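Local coordinates for protein putative pyridoxal phosphate-dependent transferase (Clostridium difficile, PDB 4DQ6) that binds pyridoxal-5'-phosphate and is a putative transferase of the class I and II aminotransferase family, of unknown exact function, at residues A[6-11]-A[296-301]; A[45-50]-A[289-294]. All blocks are in the same frame, centred on the assembly; numbering follows the deposited sequence.

Contact 1: residues A[6-11]-A[296-301]; sequences YNFNEI and LEYLES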
loop_
_atom_site.group_PDB
_atom_site.type_symbol
_atom_site.label_atom_id
_atom_site.label_comp_id
_atom_site.label_asym_id
_atom_site.label_seq_id
_atom_site.Cartn_x
_atom_site.Cartn_y
_atom_site.Cartn_z
ATOM N N TYR A 6 -1.455 10.051 29.975
ATOM C CA TYR A 6 -1.365 10.613 28.641
ATOM C C TYR A 6 -2.580 11.475 28.216
ATOM O O TYR A 6 -2.811 11.672 26.997
ATOM C CB TYR A 6 -1.202 9.463 27.661
ATOM C CG TYR A 6 0.084 8.700 27.881
ATOM C CD1 TYR A 6 1.264 9.138 27.320
ATOM C CD2 TYR A 6 0.108 7.543 28.671
ATOM C CE1 TYR A 6 2.428 8.437 27.523
ATOM C CE2 TYR A 6 1.271 6.834 28.881
ATOM C CZ TYR A 6 2.426 7.289 28.285
ATOM O OH TYR A 6 3.594 6.592 28.528
ATOM N N ASN A 7 -3.372 11.897 29.198
ATOM C CA ASN A 7 -4.525 12.790 28.983
ATOM C C ASN A 7 -5.524 12.220 27.948
ATOM O O ASN A 7 -5.855 12.853 26.953
ATOM C CB ASN A 7 -4.060 14.162 28.517
ATOM C CG ASN A 7 -5.114 15.247 28.735
ATOM O OD1 ASN A 7 -6.188 14.981 29.292
ATOM N ND2 ASN A 7 -4.828 16.453 28.244
ATOM N N PHE A 8 -5.977 11.006 28.175
ATOM C CA PHE A 8 -6.976 10.414 27.272
ATOM C C PHE A 8 -8.308 11.141 27.372
ATOM O O PHE A 8 -9.108 11.034 26.474
ATOM C CB PHE A 8 -7.201 8.922 27.597
ATOM C CG PHE A 8 -5.983 8.015 27.296
ATOM C CD1 PHE A 8 -5.668 7.665 25.989
ATOM C CD2 PHE A 8 -5.183 7.550 28.318
ATOM C CE1 PHE A 8 -4.581 6.857 25.729
ATOM C CE2 PHE A 8 -4.080 6.753 28.071
ATOM C CZ PHE A 8 -3.800 6.388 26.786
ATOM N N ASN A 9 -8.495 11.974 28.404
ATOM C CA ASN A 9 -9.753 12.731 28.570
ATOM C C ASN A 9 -9.863 13.894 27.544
ATOM O O ASN A 9 -10.960 14.412 27.255
ATOM C CB ASN A 9 -9.877 13.310 30.010
ATOM C CG ASN A 9 -10.227 12.271 31.076
ATOM O OD1 ASN A 9 -10.945 11.287 30.837
ATOM N ND2 ASN A 9 -9.837 12.575 32.340
ATOM N N GLU A 10 -8.734 14.327 27.001
ATOM C CA GLU A 10 -8.709 15.485 26.120
ATOM C C GLU A 10 -9.661 15.324 24.935
ATOM O O GLU A 10 -9.590 14.355 24.255
ATOM C CB GLU A 10 -7.265 15.710 25.586
ATOM C CG GLU A 10 -7.140 16.899 24.619
ATOM C CD GLU A 10 -5.702 17.223 24.181
ATOM O OE1 GLU A 10 -4.807 16.356 24.231
ATOM O OE2 GLU A 10 -5.474 18.382 23.764
ATOM N N ILE A 11 -10.511 16.307 24.627
ATOM C CA ILE A 11 -11.203 16.249 23.304
ATOM C C ILE A 11 -10.233 16.502 22.108
ATOM O O ILE A 11 -9.495 17.443 22.131
ATOM C CB ILE A 11 -12.409 17.235 23.244
ATOM C CG1 ILE A 11 -11.999 18.662 23.635
ATOM C CG2 ILE A 11 -13.500 16.747 24.191
ATOM C CD1 ILE A 11 -12.907 19.776 23.107
ATOM N N LEU A 296 -4.904 0.741 28.103
ATOM C CA LEU A 296 -5.729 -0.407 28.484
ATOM C C LEU A 296 -6.441 -0.168 29.803
ATOM O O LEU A 296 -7.576 -0.600 30.011
ATOM C CB LEU A 296 -4.906 -1.660 28.503
ATOM C CG LEU A 296 -4.437 -2.249 27.165
ATOM C CD1 LEU A 296 -3.439 -3.350 27.459
ATOM C CD2 LEU A 296 -5.598 -2.775 26.294
ATOM N N GLU A 297 -5.808 0.575 30.691
ATOM C CA GLU A 297 -6.506 1.010 31.925
ATOM C C GLU A 297 -7.690 1.976 31.665
ATOM O O GLU A 297 -8.777 1.823 32.198
ATOM C CB GLU A 297 -5.497 1.665 32.856
ATOM C CG GLU A 297 -4.602 0.646 33.494
ATOM C CD GLU A 297 -5.214 0.026 34.752
ATOM O OE1 GLU A 297 -6.345 0.416 35.135
ATOM O OE2 GLU A 297 -4.561 -0.867 35.353
ATOM N N TYR A 298 -7.440 2.930 30.776
ATOM C CA TYR A 298 -8.471 3.853 30.362
ATOM C C TYR A 298 -9.646 3.138 29.669
ATOM O O TYR A 298 -10.764 3.425 29.945
ATOM C CB TYR A 298 -7.869 4.970 29.514
ATOM C CG TYR A 298 -8.783 6.177 29.362
ATOM C CD1 TYR A 298 -8.770 7.144 30.306
ATOM C CD2 TYR A 298 -9.752 6.267 28.357
ATOM C CE1 TYR A 298 -9.566 8.275 30.228
ATOM C CE2 TYR A 298 -10.577 7.413 28.237
ATOM C CZ TYR A 298 -10.486 8.412 29.209
ATOM O OH TYR A 298 -11.337 9.513 29.077
ATOM N N LEU A 299 -9.336 2.186 28.775
ATOM C CA LEU A 299 -10.343 1.467 28.063
ATOM C C LEU A 299 -11.178 0.654 29.003
ATOM O O LEU A 299 -12.390 0.652 28.879
ATOM C CB LEU A 299 -9.647 0.537 27.086
ATOM C CG LEU A 299 -10.566 -0.417 26.374
ATOM C CD1 LEU A 299 -11.501 0.430 25.555
ATOM C CD2 LEU A 299 -9.685 -1.332 25.529
ATOM N N GLU A 300 -10.538 -0.058 29.922
ATOM C CA GLU A 300 -11.309 -0.894 30.813
ATOM C C GLU A 300 -12.235 -0.071 31.692
ATOM O O GLU A 300 -13.383 -0.454 31.969
ATOM C CB GLU A 300 -10.429 -1.818 31.632
ATOM C CG GLU A 300 -11.268 -2.886 32.355
ATOM C CD GLU A 300 -10.579 -4.253 32.543
ATOM O OE1 GLU A 300 -9.397 -4.422 32.144
ATOM O OE2 GLU A 300 -11.269 -5.167 33.110
ATOM N N SER A 301 -11.778 1.099 32.095
ATOM C CA SER A 301 -12.672 1.987 32.820
ATOM C C SER A 301 -13.856 2.461 31.986
ATOM O O SER A 301 -15.006 2.445 32.422
ATOM C CB SER A 301 -11.848 3.151 33.311
ATOM O OG SER A 301 -12.623 4.015 34.139
#
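Phe8 lays its CB over the ring face of Tyr298, almost on the ring normal and 3.4 Å from the ring centroid. This is a CH-pi contact: CB lies near all six ring carbons, with CE1 of Tyr298 at 3.6 Å. The two side chains run past each other in opposite directions. The Phe8 ring therefore ends up beside the root of the tyrosine, its CD2 3.9 Å from Tyr298 CB. The ring planes are inclined at 34°, an oblique pairing.

Tyr298 has CG anti to its own N (chi1 -164°), which sends the ring out from the helix to the N-terminal loop. There its hydroxyl donates a hydrogen bond to Asn9 OD1, with 2.5 Å between OH and OD1. The oxygen sits at the edge of the tyrosine ring, near its plane. The C=O...OH angle is 141°, the hydroxyl is tilted out of the amide carbonyl plane, and the amide plane is turned well away from the ring plane. Two hydrogen bonds, to Asn9 OD1 and with Arg376 N, hold the hydroxyl. The Phe8 ring also meets Phe44 edge-to-face. A type I beta turn from Asn7 to Glu10 presents Phe8 and Asn9 together, joining the N-terminal loop to helix 289-313 in this fold-type I, aminotransferase-like protein.

Contact 2: residues A[45-50]-A[289-294]; sequences KAAPCI and ESWLES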
loop_
_atom_site.group_PDB
_atom_site.type_symbol
_atom_site.label_atom_id
_atom_site.label_comp_id
_atom_site.label_asym_id
_atom_site.label_seq_id
_atom_site.Cartn_x
_atom_site.Cartn_y
_atom_site.Cartn_z
ATOM N N LYS A 45 -4.925 10.663 20.483
ATOM C CA LYS A 45 -3.621 10.907 19.883
ATOM C C LYS A 45 -2.746 9.689 19.923
ATOM O O LYS A 45 -2.860 8.867 20.835
ATOM C CB LYS A 45 -2.910 12.036 20.615
ATOM C CG LYS A 45 -3.555 13.376 20.353
ATOM C CD LYS A 45 -2.777 14.460 21.025
ATOM C CE LYS A 45 -3.431 15.779 20.707
ATOM N NZ LYS A 45 -2.734 16.771 21.551
ATOM N N ALA A 46 -1.867 9.531 18.958
ATOM C CA ALA A 46 -0.912 8.433 18.990
ATOM C C ALA A 46 0.023 8.629 20.140
ATOM O O ALA A 46 0.184 9.767 20.603
ATOM C CB ALA A 46 -0.082 8.387 17.679
ATOM N N ALA A 47 0.688 7.604 20.584
ATOM C CA ALA A 47 1.669 7.688 21.628
ATOM C C ALA A 47 2.755 8.714 21.329
ATOM O O ALA A 47 3.159 8.895 20.188
ATOM C CB ALA A 47 2.321 6.350 21.867
ATOM N N PRO A 48 3.208 9.418 22.347
ATOM C CA PRO A 48 4.281 10.380 22.097
ATOM C C PRO A 48 5.504 9.853 21.371
ATOM O O PRO A 48 6.084 10.545 20.543
ATOM C CB PRO A 48 4.682 10.801 23.519
ATOM C CG PRO A 48 3.509 10.528 24.332
ATOM C CD PRO A 48 2.791 9.359 23.749
ATOM N N CYS A 49 5.917 8.627 21.659
ATOM C CA CYS A 49 7.048 8.061 20.970
ATOM C C CYS A 49 6.831 7.901 19.456
ATOM O O CYS A 49 7.761 8.004 18.636
ATOM C CB CYS A 49 7.435 6.749 21.556
ATOM S SG CYS A 49 6.116 5.508 21.533
ATOM N N ILE A 50 5.588 7.596 19.105
ATOM C CA ILE A 50 5.250 7.469 17.668
ATOM C C ILE A 50 5.282 8.853 16.982
ATOM O O ILE A 50 5.924 9.019 15.953
ATOM C CB ILE A 50 3.893 6.844 17.506
ATOM C CG1 ILE A 50 3.935 5.419 18.028
ATOM C CG2 ILE A 50 3.437 6.942 16.037
ATOM C CD1 ILE A 50 2.522 4.839 18.154
ATOM N N GLU A 289 5.093 0.564 24.966
ATOM C CA GLU A 289 4.502 -0.270 25.989
ATOM C C GLU A 289 3.815 0.516 27.130
ATOM O O GLU A 289 2.691 0.157 27.529
ATOM C CB GLU A 289 5.515 -1.260 26.531
ATOM C CG GLU A 289 4.941 -2.419 27.321
ATOM C CD GLU A 289 5.962 -3.562 27.516
ATOM O OE1 GLU A 289 7.115 -3.444 27.035
ATOM O OE2 GLU A 289 5.587 -4.552 28.158
ATOM N N SER A 290 4.452 1.583 27.614
ATOM C CA SER A 290 3.866 2.332 28.708
ATOM C C SER A 290 2.556 3.026 28.298
ATOM O O SER A 290 1.580 3.001 29.041
ATOM C CB SER A 290 4.870 3.297 29.320
ATOM O OG SER A 290 5.837 2.568 30.061
ATOM N N TRP A 291 2.543 3.616 27.116
ATOM C CA TRP A 291 1.294 4.131 26.535
ATOM C C TRP A 291 0.242 3.064 26.392
ATOM O O TRP A 291 -0.917 3.289 26.801
ATOM C CB TRP A 291 1.575 4.855 25.212
ATOM C CG TRP A 291 0.350 5.463 24.640
ATOM C CD1 TRP A 291 -0.137 6.782 24.800
ATOM C CD2 TRP A 291 -0.637 4.780 23.787
ATOM N NE1 TRP A 291 -1.296 6.932 24.102
ATOM C CE2 TRP A 291 -1.660 5.776 23.486
ATOM C CE3 TRP A 291 -0.772 3.499 23.271
ATOM C CZ2 TRP A 291 -2.738 5.510 22.696
ATOM C CZ3 TRP A 291 -1.862 3.243 22.465
ATOM C CH2 TRP A 291 -2.844 4.216 22.200
ATOM N N LEU A 292 0.616 1.873 25.884
ATOM C CA LEU A 292 -0.346 0.848 25.746
ATOM C C LEU A 292 -0.959 0.402 27.105
ATOM O O LEU A 292 -2.174 0.269 27.217
ATOM C CB LEU A 292 0.254 -0.358 25.025
ATOM C CG LEU A 292 -0.638 -1.563 25.028
ATOM C CD1 LEU A 292 -1.953 -1.382 24.252
ATOM C CD2 LEU A 292 0.075 -2.760 24.372
ATOM N N GLU A 293 -0.143 0.276 28.146
ATOM C CA GLU A 293 -0.672 -0.163 29.434
ATOM C C GLU A 293 -1.648 0.918 29.968
ATOM O O GLU A 293 -2.706 0.598 30.533
ATOM C CB GLU A 293 0.456 -0.491 30.412
ATOM C CG GLU A 293 1.260 -1.737 30.047
ATOM C CD GLU A 293 0.486 -3.043 30.046
ATOM O OE1 GLU A 293 -0.496 -3.214 30.823
ATOM O OE2 GLU A 293 0.857 -3.968 29.278
ATOM N N SER A 294 -1.312 2.183 29.772
ATOM C CA SER A 294 -2.168 3.294 30.226
ATOM C C SER A 294 -3.471 3.338 29.439
ATOM O O SER A 294 -4.519 3.522 30.022
ATOM C CB SER A 294 -1.448 4.633 30.128
ATOM O OG SER A 294 -2.120 5.733 30.794
HETATM O O HOH W 1 -2.733 9.313 23.556
#
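Residues 45-47 form an extended lead-in to helix 48-58, with Ala47 at the N-cap position and Pro48 in the first turn. Across from them, 289-294 is the opening of helix 289-313. The backbones come nearest at Ala47 and Trp291, whose CA atoms are 6.1 Å apart, and no direct hydrogen bond joins the two segments.

Trp291 makes most of the contact from the helix side. With chi1 at -176°, trans to N, it extends its indole from the helix toward Ala47. Ala47 CB rests over one indole face, 3.5 Å from Trp291 CG, and makes a CH-pi contact with the five-membered ring. It lies toward the rim of the indole. Pro48 adds a looser apolar touch, its CD 4.0 Å from Trp291 CD1.

In this fold-type I architecture of PLP-dependent enzymes, the contact joins the start of an N-terminal helix to the long helix 289-313. A water in the indole plane bridges the polar atoms: it accepts from Trp291 NE1 at 2.8 Å and donates to Lys45 O, also at 2.8 Å. The Lys45 side chain turns from the indole, and its NZ forms a salt bridge with Glu61 of the second subunit. Tyr6 meets Trp291 edge-to-face.

Overall arrangement
Both contacts use helix 289-313: contact 2 its first turns, contact 1 the turns just after. Their centres are 11 Å apart, on the same side of the chain's centre and about 19 Å from it. Along the chain the order is 6-11, 45-50, 289-294, 296-301, so contact 2 falls within the span bracketed by contact 1. The two touch directly, with Phe8 CE2 3.5 Å from Ser294 OG, and a long, weak ion pair links Glu10 and Lys45. Two N-terminal segments thus dock side by side on one long helix. Segment 45-50 is itself part of the subunit interface, whereas no second-subunit residue touches contact 1.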